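Local coordinates for protein fibrillarin-like rRNA/tRNA 2'-O-methyltransferase (Methanocaldococcus jannaschii, PDB 1FBN) that probably methylates ribose 2'-hydroxyls of rRNA and tRNA with S-adenosyl-L-methionine as methyl donor, at sites chosen by a guide RNA in box C/D particles, at residues A[68-73]-A[93-98]; A[136-141]-A[165-170]. All coordinates share one frame; numbering follows the deposited sequence.

Overall arrangement
Both contacts belong to the methyltransferase part of the chain, with its Rossmann-like mixed sheet of seven strands, and both segments of interaction 1 precede those of interaction 2 in sequence. Their centres lie about 19 Å apart and their nearest atoms about 8 Å, without touching. Interaction 1 (68-73 with 93-98) packs the loop leading into strand 77-81 against the end of helix 87-95. Interaction 2 (136-141 with 165-170) sets the loop before strand 144-149 against the end of helix 156-167. Strands 77-81 and 144-149 are parallel neighbours in the sheet. Of residues predicted to bind S-adenosyl-L-methionine, Thr88 has its side chain about 7 Å from that of Ile72, and Ala131 about 4 Å from that of Tyr137.

Interaction 1: residues A[68-73]-A[93-98]; sequences KVMPIK and ADIADK
The backbones come closest where Lys73 faces Ala96, their CA atoms 5.6 Å apart, as the loop running from helix 58-64 into strand 77-81 passes the end of helix 87-95. Ala96 is the first residue to leave helical geometry and forms the centre of an inverse gamma turn, in which Asp97 N makes a weak bond back to Ile95 O. On this turn rests the carbonyl of Lys73: its O lies 3.4 Å from Ala96 CB and makes a CA-H...O contact with Ala96 CA, bent to 126° at the hydrogen. The side chain of Lys73 starts off away from the helix, leaving the main chain to make the touch.

Ile95 carries the apolar part with two of its methyls. Its CG2, anti to the backbone N, meets Ile72 CG2 at 3.9 Å and Ile72 O at 3.7 Å, the two isoleucine side chains crossing at about a right angle. Its CD1, at the end of the other branch, meets the selenomethionine Met70 tip to tip, 4.1 Å from CE. Met70 reaches it with CG anti to the backbone N (chi1 174°) and a bend at chi2. Beyond the pair, Ile13 of strand 13-17 touches both Met70 and Ile95, so that the N-terminal antiparallel sheet packs onto this contact, while Ile72 also rests on Val146 of strand 144-149, its side chain about 7 Å from that of Thr88, predicted to bind S-adenosyl-L-methionine. Just past the loop segment, Arg74 supplies polar links, a salt bridge to Asp97 OD2 and backbone hydrogen bonding with Lys98.

No conventional hydrogen bond joins the two segments themselves; between them the join is van der Waals packing of methyls, with the CH...O contact at Lys73 O as its one polar touch.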
ATOM      1  N   LYS A  68      13.243   0.249   1.451  1.00 19.48           N
ATOM      2  CA  LYS A  68      13.946   0.105   2.732  1.00 19.42           C
ATOM      3  C   LYS A  68      13.134   0.617   3.922  1.00 19.42           C
ATOM      4  O   LYS A  68      13.337   0.178   5.058  1.00 20.14           O
ATOM      5  CB  LYS A  68      15.304   0.820   2.694  1.00 17.43           C
ATOM      6  CG  LYS A  68      16.243   0.335   1.599  1.00 15.85           C
ATOM      7  CD  LYS A  68      16.546  -1.145   1.730  1.00 16.16           C
ATOM      8  CE  LYS A  68      17.345  -1.628   0.539  1.00 20.60           C
ATOM      9  NZ  LYS A  68      17.501  -3.101   0.549  1.00 25.69           N
ATOM     10  N   VAL A  69      12.232   1.560   3.664  1.00 19.32           N
ATOM     11  CA  VAL A  69      11.390   2.128   4.712  1.00 20.00           C
ATOM     12  C   VAL A  69       9.959   1.610   4.564  1.00 20.11           C
ATOM     13  O   VAL A  69       9.242   2.001   3.642  1.00 20.45           O
ATOM     14  CB  VAL A  69      11.366   3.683   4.650  1.00 20.15           C
ATOM     15  CG1 VAL A  69      10.602   4.251   5.840  1.00 18.72           C
ATOM     16  CG2 VAL A  69      12.782   4.236   4.608  1.00 20.32           C
HETATM   17  N   MSE A  70       9.570   0.688   5.440  1.00 20.24           N
HETATM   18  CA  MSE A  70       8.218   0.132   5.432  1.00 19.19           C
HETATM   19  C   MSE A  70       7.621   0.429   6.805  1.00 19.93           C
HETATM   20  O   MSE A  70       7.861  -0.297   7.772  1.00 21.20           O
HETATM   21  CB  MSE A  70       8.244  -1.375   5.151  1.00 19.39           C
HETATM   22  CG  MSE A  70       6.883  -2.056   5.266  1.00 18.46           C
HETATM   23 SE   MSE A  70       5.604  -1.283   4.266  1.00 11.94          SE
HETATM   24  CE  MSE A  70       4.469  -2.648   4.124  1.00 19.05           C
ATOM     25  N   PRO A  71       6.862   1.533   6.908  1.00 19.79           N
ATOM     26  CA  PRO A  71       6.209   1.998   8.136  1.00 22.08           C
ATOM     27  C   PRO A  71       4.986   1.222   8.639  1.00 23.83           C
ATOM     28  O   PRO A  71       4.598   1.373   9.796  1.00 26.55           O
ATOM     29  CB  PRO A  71       5.865   3.444   7.796  1.00 20.81           C
ATOM     30  CG  PRO A  71       5.541   3.367   6.343  1.00 20.03           C
ATOM     31  CD  PRO A  71       6.642   2.489   5.806  1.00 18.89           C
ATOM     32  N   ILE A  72       4.377   0.406   7.786  1.00 24.63           N
ATOM     33  CA  ILE A  72       3.208  -0.366   8.191  1.00 27.16           C
ATOM     34  C   ILE A  72       3.624  -1.489   9.135  1.00 29.35           C
ATOM     35  O   ILE A  72       4.346  -2.403   8.745  1.00 31.91           O
ATOM     36  CB  ILE A  72       2.455  -0.943   6.966  1.00 27.72           C
ATOM     37  CG1 ILE A  72       1.939   0.205   6.091  1.00 26.20           C
ATOM     38  CG2 ILE A  72       1.299  -1.844   7.421  1.00 27.56           C
ATOM     39  CD1 ILE A  72       1.283  -0.233   4.798  1.00 24.56           C
ATOM     40  N   LYS A  73       3.172  -1.396  10.383  1.00 30.10           N
ATOM     41  CA  LYS A  73       3.481  -2.383  11.415  1.00 30.01           C
ATOM     42  C   LYS A  73       2.227  -3.181  11.796  1.00 28.00           C
ATOM     43  O   LYS A  73       1.147  -2.947  11.252  1.00 24.46           O
ATOM     44  CB  LYS A  73       4.038  -1.675  12.655  1.00 32.82           C
ATOM     45  CG  LYS A  73       5.211  -0.740  12.393  1.00 35.66           C
ATOM     46  CD  LYS A  73       6.472  -1.492  12.007  1.00 40.19           C
ATOM     47  CE  LYS A  73       7.668  -0.552  11.918  1.00 42.30           C
ATOM     48  NZ  LYS A  73       8.945  -1.292  11.714  1.00 44.80           N
ATOM     49  N   ALA A  93      -3.701  -5.961   5.461  1.00 19.75           N
ATOM     50  CA  ALA A  93      -4.505  -6.416   6.597  1.00 20.08           C
ATOM     51  C   ALA A  93      -3.796  -7.557   7.331  1.00 21.48           C
ATOM     52  O   ALA A  93      -3.920  -7.696   8.549  1.00 22.44           O
ATOM     53  CB  ALA A  93      -5.874  -6.863   6.123  1.00 19.43           C
ATOM     54  N   ASP A  94      -3.071  -8.381   6.578  1.00 22.03           N
ATOM     55  CA  ASP A  94      -2.310  -9.485   7.157  1.00 21.35           C
ATOM     56  C   ASP A  94      -1.193  -8.919   8.026  1.00 22.27           C
ATOM     57  O   ASP A  94      -0.958  -9.398   9.131  1.00 25.79           O
ATOM     58  CB  ASP A  94      -1.679 -10.345   6.061  1.00 18.93           C
ATOM     59  CG  ASP A  94      -2.669 -11.270   5.389  1.00 19.90           C
ATOM     60  OD1 ASP A  94      -3.807 -11.422   5.882  1.00 22.45           O
ATOM     61  OD2 ASP A  94      -2.298 -11.866   4.359  1.00 20.31           O
ATOM     62  N   ILE A  95      -0.500  -7.908   7.503  1.00 20.20           N
ATOM     63  CA  ILE A  95       0.604  -7.259   8.206  1.00 19.75           C
ATOM     64  C   ILE A  95       0.107  -6.585   9.483  1.00 18.83           C
ATOM     65  O   ILE A  95       0.588  -6.876  10.576  1.00 18.42           O
ATOM     66  CB  ILE A  95       1.291  -6.196   7.307  1.00 17.97           C
ATOM     67  CG1 ILE A  95       1.812  -6.854   6.028  1.00 16.93           C
ATOM     68  CG2 ILE A  95       2.436  -5.518   8.057  1.00 15.02           C
ATOM     69  CD1 ILE A  95       2.115  -5.874   4.918  1.00 17.12           C
ATOM     70  N   ALA A  96      -0.855  -5.682   9.329  1.00 19.88           N
ATOM     71  CA  ALA A  96      -1.427  -4.960  10.457  1.00 20.72           C
ATOM     72  C   ALA A  96      -2.580  -5.749  11.099  1.00 22.71           C
ATOM     73  O   ALA A  96      -3.710  -5.261  11.202  1.00 21.72           O
ATOM     74  CB  ALA A  96      -1.894  -3.595  10.004  1.00 16.63           C
ATOM     75  N   ASP A  97      -2.274  -6.965  11.545  1.00 24.35           N
ATOM     76  CA  ASP A  97      -3.265  -7.840  12.164  1.00 25.80           C
ATOM     77  C   ASP A  97      -3.774  -7.328  13.510  1.00 27.05           C
ATOM     78  O   ASP A  97      -4.846  -7.729  13.964  1.00 29.71           O
ATOM     79  CB  ASP A  97      -2.725  -9.271  12.286  1.00 30.08           C
ATOM     80  CG  ASP A  97      -1.487  -9.373  13.171  1.00 29.94           C
ATOM     81  OD1 ASP A  97      -0.557  -8.552  13.023  1.00 32.16           O
ATOM     82  OD2 ASP A  97      -1.439 -10.299  14.010  1.00 32.56           O
ATOM     83  N   LYS A  98      -3.002  -6.443  14.138  1.00 26.38           N
ATOM     84  CA  LYS A  98      -3.376  -5.840  15.418  1.00 25.14           C
ATOM     85  C   LYS A  98      -3.805  -4.384  15.179  1.00 26.06           C
ATOM     86  O   LYS A  98      -3.958  -3.605  16.124  1.00 25.90           O
ATOM     87  CB  LYS A  98      -2.193  -5.864  16.389  1.00 26.96           C
ATOM     88  CG  LYS A  98      -1.585  -7.232  16.671  1.00 31.51           C
ATOM     89  CD  LYS A  98      -2.458  -8.088  17.574  1.00 36.89           C
ATOM     90  CE  LYS A  98      -3.522  -8.843  16.792  1.00 41.92           C
ATOM     91  NZ  LYS A  98      -4.426  -9.625  17.684  1.00 45.61           N
TER

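Interaction 2: residues A[136-141]-A[165-170]; sequences EYANIV and KWFLKK
Phe167, at the end of helix 156-167 in this Rossmann-like methyltransferase fold, puts its ring against Tyr137, Ala138 and Val141 of the loop before strand 144-149. Of the aromatic contacts, the Tyr137 and Phe167 rings are nearly parallel, 17° between planes, but slid so far apart that they barely overlap, with centroids 5.5 Å apart; they meet at Tyr137 CE1 and Phe167 CE2. Tyr137 OH bonds to Asn163, one turn before Phe167 on helix 156-167. The CH-pi contact comes from Val141, whose CG1, anti to the backbone N (chi1 -179°), stands over one face of Phe167, 4.1 Å from the centroid, while Trp166 CB covers the opposite face. Replacing Phe167 by an alanine would probably leave Val141 CG1 and Tyr137 without their aromatic partner and open a gap between loop and helix. The remaining apolar contacts gather at Ala138: its CA lies at the edge of the Phe167 ring, 3.5 Å from CE1, and its CB touches Trp166 at CE3 and CZ3. Within the loop, Tyr137 O accepts from both Ile140 N and Val141 N, each bond measuring 3.1 Å.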
ATOM      1  N   GLU A 136     -15.557  14.611   4.787  1.00 23.42           N
ATOM      2  CA  GLU A 136     -16.785  13.826   4.795  1.00 23.65           C
ATOM      3  C   GLU A 136     -16.698  12.549   5.626  1.00 23.15           C
ATOM      4  O   GLU A 136     -17.707  12.089   6.160  1.00 24.78           O
ATOM      5  CB  GLU A 136     -17.241  13.508   3.370  1.00 24.31           C
ATOM      6  CG  GLU A 136     -17.767  14.720   2.604  1.00 29.89           C
ATOM      7  CD  GLU A 136     -18.432  14.354   1.280  1.00 33.93           C
ATOM      8  OE1 GLU A 136     -18.118  13.282   0.722  1.00 35.97           O
ATOM      9  OE2 GLU A 136     -19.269  15.144   0.790  1.00 34.57           O
ATOM     10  N   TYR A 137     -15.507  11.965   5.725  1.00 20.71           N
ATOM     11  CA  TYR A 137     -15.335  10.753   6.527  1.00 22.30           C
ATOM     12  C   TYR A 137     -14.457  10.953   7.771  1.00 22.43           C
ATOM     13  O   TYR A 137     -14.001   9.986   8.386  1.00 22.12           O
ATOM     14  CB  TYR A 137     -14.824   9.584   5.670  1.00 19.34           C
ATOM     15  CG  TYR A 137     -13.670   9.899   4.744  1.00 20.18           C
ATOM     16  CD1 TYR A 137     -12.352   9.850   5.197  1.00 19.32           C
ATOM     17  CD2 TYR A 137     -13.893  10.194   3.396  1.00 19.03           C
ATOM     18  CE1 TYR A 137     -11.284  10.083   4.328  1.00 22.16           C
ATOM     19  CE2 TYR A 137     -12.835  10.428   2.520  1.00 18.83           C
ATOM     20  CZ  TYR A 137     -11.533  10.371   2.989  1.00 21.91           C
ATOM     21  OH  TYR A 137     -10.480  10.595   2.125  1.00 22.18           O
ATOM     22  N   ALA A 138     -14.278  12.212   8.171  1.00 23.98           N
ATOM     23  CA  ALA A 138     -13.460  12.553   9.333  1.00 23.72           C
ATOM     24  C   ALA A 138     -14.042  12.103  10.679  1.00 24.84           C
ATOM     25  O   ALA A 138     -13.317  12.026  11.670  1.00 24.97           O
ATOM     26  CB  ALA A 138     -13.150  14.046   9.346  1.00 22.81           C
ATOM     27  N   ASN A 139     -15.346  11.833  10.725  1.00 24.50           N
ATOM     28  CA  ASN A 139     -15.970  11.362  11.963  1.00 27.95           C
ATOM     29  C   ASN A 139     -15.930   9.828  12.050  1.00 31.32           C
ATOM     30  O   ASN A 139     -16.514   9.237  12.962  1.00 34.41           O
ATOM     31  CB  ASN A 139     -17.420  11.855  12.088  1.00 26.20           C
ATOM     32  CG  ASN A 139     -17.523  13.281  12.626  1.00 27.12           C
ATOM     33  OD1 ASN A 139     -16.551  13.852  13.118  1.00 27.84           O
ATOM     34  ND2 ASN A 139     -18.716  13.852  12.547  1.00 28.36           N
ATOM     35  N   ILE A 140     -15.252   9.190  11.095  1.00 31.38           N
ATOM     36  CA  ILE A 140     -15.131   7.727  11.066  1.00 31.11           C
ATOM     37  C   ILE A 140     -13.664   7.321  11.180  1.00 30.58           C
ATOM     38  O   ILE A 140     -13.306   6.439  11.966  1.00 30.28           O
ATOM     39  CB  ILE A 140     -15.668   7.124   9.740  1.00 31.44           C
ATOM     40  CG1 ILE A 140     -17.088   7.610   9.459  1.00 30.55           C
ATOM     41  CG2 ILE A 140     -15.647   5.597   9.811  1.00 33.16           C
ATOM     42  CD1 ILE A 140     -17.609   7.194   8.099  1.00 31.07           C
ATOM     43  N   VAL A 141     -12.827   7.958  10.365  1.00 27.16           N
ATOM     44  CA  VAL A 141     -11.402   7.671  10.337  1.00 25.82           C
ATOM     45  C   VAL A 141     -10.654   8.369  11.468  1.00 27.01           C
ATOM     46  O   VAL A 141     -10.590   9.597  11.525  1.00 26.43           O
ATOM     47  CB  VAL A 141     -10.770   8.064   8.967  1.00 24.46           C
ATOM     48  CG1 VAL A 141      -9.281   7.732   8.941  1.00 22.83           C
ATOM     49  CG2 VAL A 141     -11.483   7.348   7.831  1.00 20.65           C
ATOM     50  N   LYS A 165      -3.182  16.143   6.320  1.00 20.85           N
ATOM     51  CA  LYS A 165      -3.553  17.236   7.220  1.00 21.74           C
ATOM     52  C   LYS A 165      -4.684  16.774   8.125  1.00 22.16           C
ATOM     53  O   LYS A 165      -4.663  17.000   9.332  1.00 24.54           O
ATOM     54  CB  LYS A 165      -4.032  18.465   6.435  1.00 22.35           C
ATOM     55  CG  LYS A 165      -2.964  19.235   5.664  1.00 23.87           C
ATOM     56  CD  LYS A 165      -3.633  20.373   4.888  1.00 30.15           C
ATOM     57  CE  LYS A 165      -2.676  21.129   3.977  1.00 29.96           C
ATOM     58  NZ  LYS A 165      -1.709  21.953   4.740  1.00 37.58           N
ATOM     59  N   TRP A 166      -5.669  16.111   7.532  1.00 19.73           N
ATOM     60  CA  TRP A 166      -6.816  15.621   8.274  1.00 20.45           C
ATOM     61  C   TRP A 166      -6.567  14.428   9.188  1.00 22.01           C
ATOM     62  O   TRP A 166      -6.942  14.464  10.359  1.00 22.50           O
ATOM     63  CB  TRP A 166      -7.954  15.264   7.312  1.00 19.39           C
ATOM     64  CG  TRP A 166      -8.762  16.438   6.881  1.00 21.86           C
ATOM     65  CD1 TRP A 166      -8.553  17.219   5.782  1.00 20.98           C
ATOM     66  CD2 TRP A 166      -9.903  16.990   7.557  1.00 21.22           C
ATOM     67  NE1 TRP A 166      -9.489  18.225   5.732  1.00 22.66           N
ATOM     68  CE2 TRP A 166     -10.329  18.111   6.809  1.00 21.80           C
ATOM     69  CE3 TRP A 166     -10.604  16.649   8.724  1.00 21.93           C
ATOM     70  CZ2 TRP A 166     -11.426  18.896   7.189  1.00 20.89           C
ATOM     71  CZ3 TRP A 166     -11.696  17.429   9.102  1.00 20.15           C
ATOM     72  CH2 TRP A 166     -12.093  18.539   8.335  1.00 20.54           C
ATOM     73  N   PHE A 167      -5.887  13.405   8.670  1.00 21.00           N
ATOM     74  CA  PHE A 167      -5.681  12.165   9.417  1.00 20.09           C
ATOM     75  C   PHE A 167      -4.288  11.691   9.828  1.00 21.83           C
ATOM     76  O   PHE A 167      -4.170  10.899  10.762  1.00 21.78           O
ATOM     77  CB  PHE A 167      -6.356  11.022   8.654  1.00 19.54           C
ATOM     78  CG  PHE A 167      -7.739  11.347   8.184  1.00 19.35           C
ATOM     79  CD1 PHE A 167      -8.775  11.512   9.093  1.00 21.93           C
ATOM     80  CD2 PHE A 167      -8.002  11.523   6.834  1.00 19.48           C
ATOM     81  CE1 PHE A 167     -10.056  11.852   8.662  1.00 23.59           C
ATOM     82  CE2 PHE A 167      -9.277  11.862   6.393  1.00 21.29           C
ATOM     83  CZ  PHE A 167     -10.306  12.028   7.309  1.00 20.68           C
ATOM     84  N   LEU A 168      -3.239  12.151   9.157  1.00 22.28           N
ATOM     85  CA  LEU A 168      -1.904  11.666   9.483  1.00 23.27           C
ATOM     86  C   LEU A 168      -1.226  12.269  10.712  1.00 26.27           C
ATOM     87  O   LEU A 168      -1.060  13.484  10.821  1.00 28.65           O
ATOM     88  CB  LEU A 168      -0.997  11.761   8.255  1.00 19.81           C
ATOM     89  CG  LEU A 168       0.285  10.929   8.268  1.00 18.87           C
ATOM     90  CD1 LEU A 168      -0.021   9.475   8.610  1.00 19.04           C
ATOM     91  CD2 LEU A 168       0.947  11.031   6.910  1.00 17.88           C
ATOM     92  N   LYS A 169      -0.835  11.392  11.637  1.00 26.83           N
ATOM     93  CA  LYS A 169      -0.150  11.787  12.864  1.00 27.20           C
ATOM     94  C   LYS A 169       1.177  12.418  12.485  1.00 29.02           C
ATOM     95  O   LYS A 169       1.746  12.078  11.450  1.00 28.01           O
ATOM     96  CB  LYS A 169       0.155  10.557  13.726  1.00 25.86           C
ATOM     97  CG  LYS A 169      -1.052   9.805  14.245  1.00 27.21           C
ATOM     98  CD  LYS A 169      -0.611   8.606  15.058  1.00 26.72           C
ATOM     99  CE  LYS A 169      -1.792   7.884  15.663  1.00 28.87           C
ATOM    100  NZ  LYS A 169      -1.339   6.676  16.401  1.00 28.89           N
ATOM    101  N   LYS A 170       1.669  13.335  13.316  1.00 31.24           N
ATOM    102  CA  LYS A 170       2.964  13.969  13.058  1.00 32.74           C
ATOM    103  C   LYS A 170       3.999  12.867  13.285  1.00 29.79           C
ATOM    104  O   LYS A 170       3.968  12.182  14.306  1.00 32.66           O
ATOM    105  CB  LYS A 170       3.207  15.139  14.018  1.00 36.53           C
ATOM    106  CG  LYS A 170       4.400  16.008  13.631  1.00 44.63           C
ATOM    107  CD  LYS A 170       5.473  16.057  14.717  1.00 49.35           C
ATOM    108  CE  LYS A 170       4.997  16.802  15.959  1.00 52.86           C
ATOM    109  NZ  LYS A 170       6.079  16.937  16.979  1.00 54.02           N
TER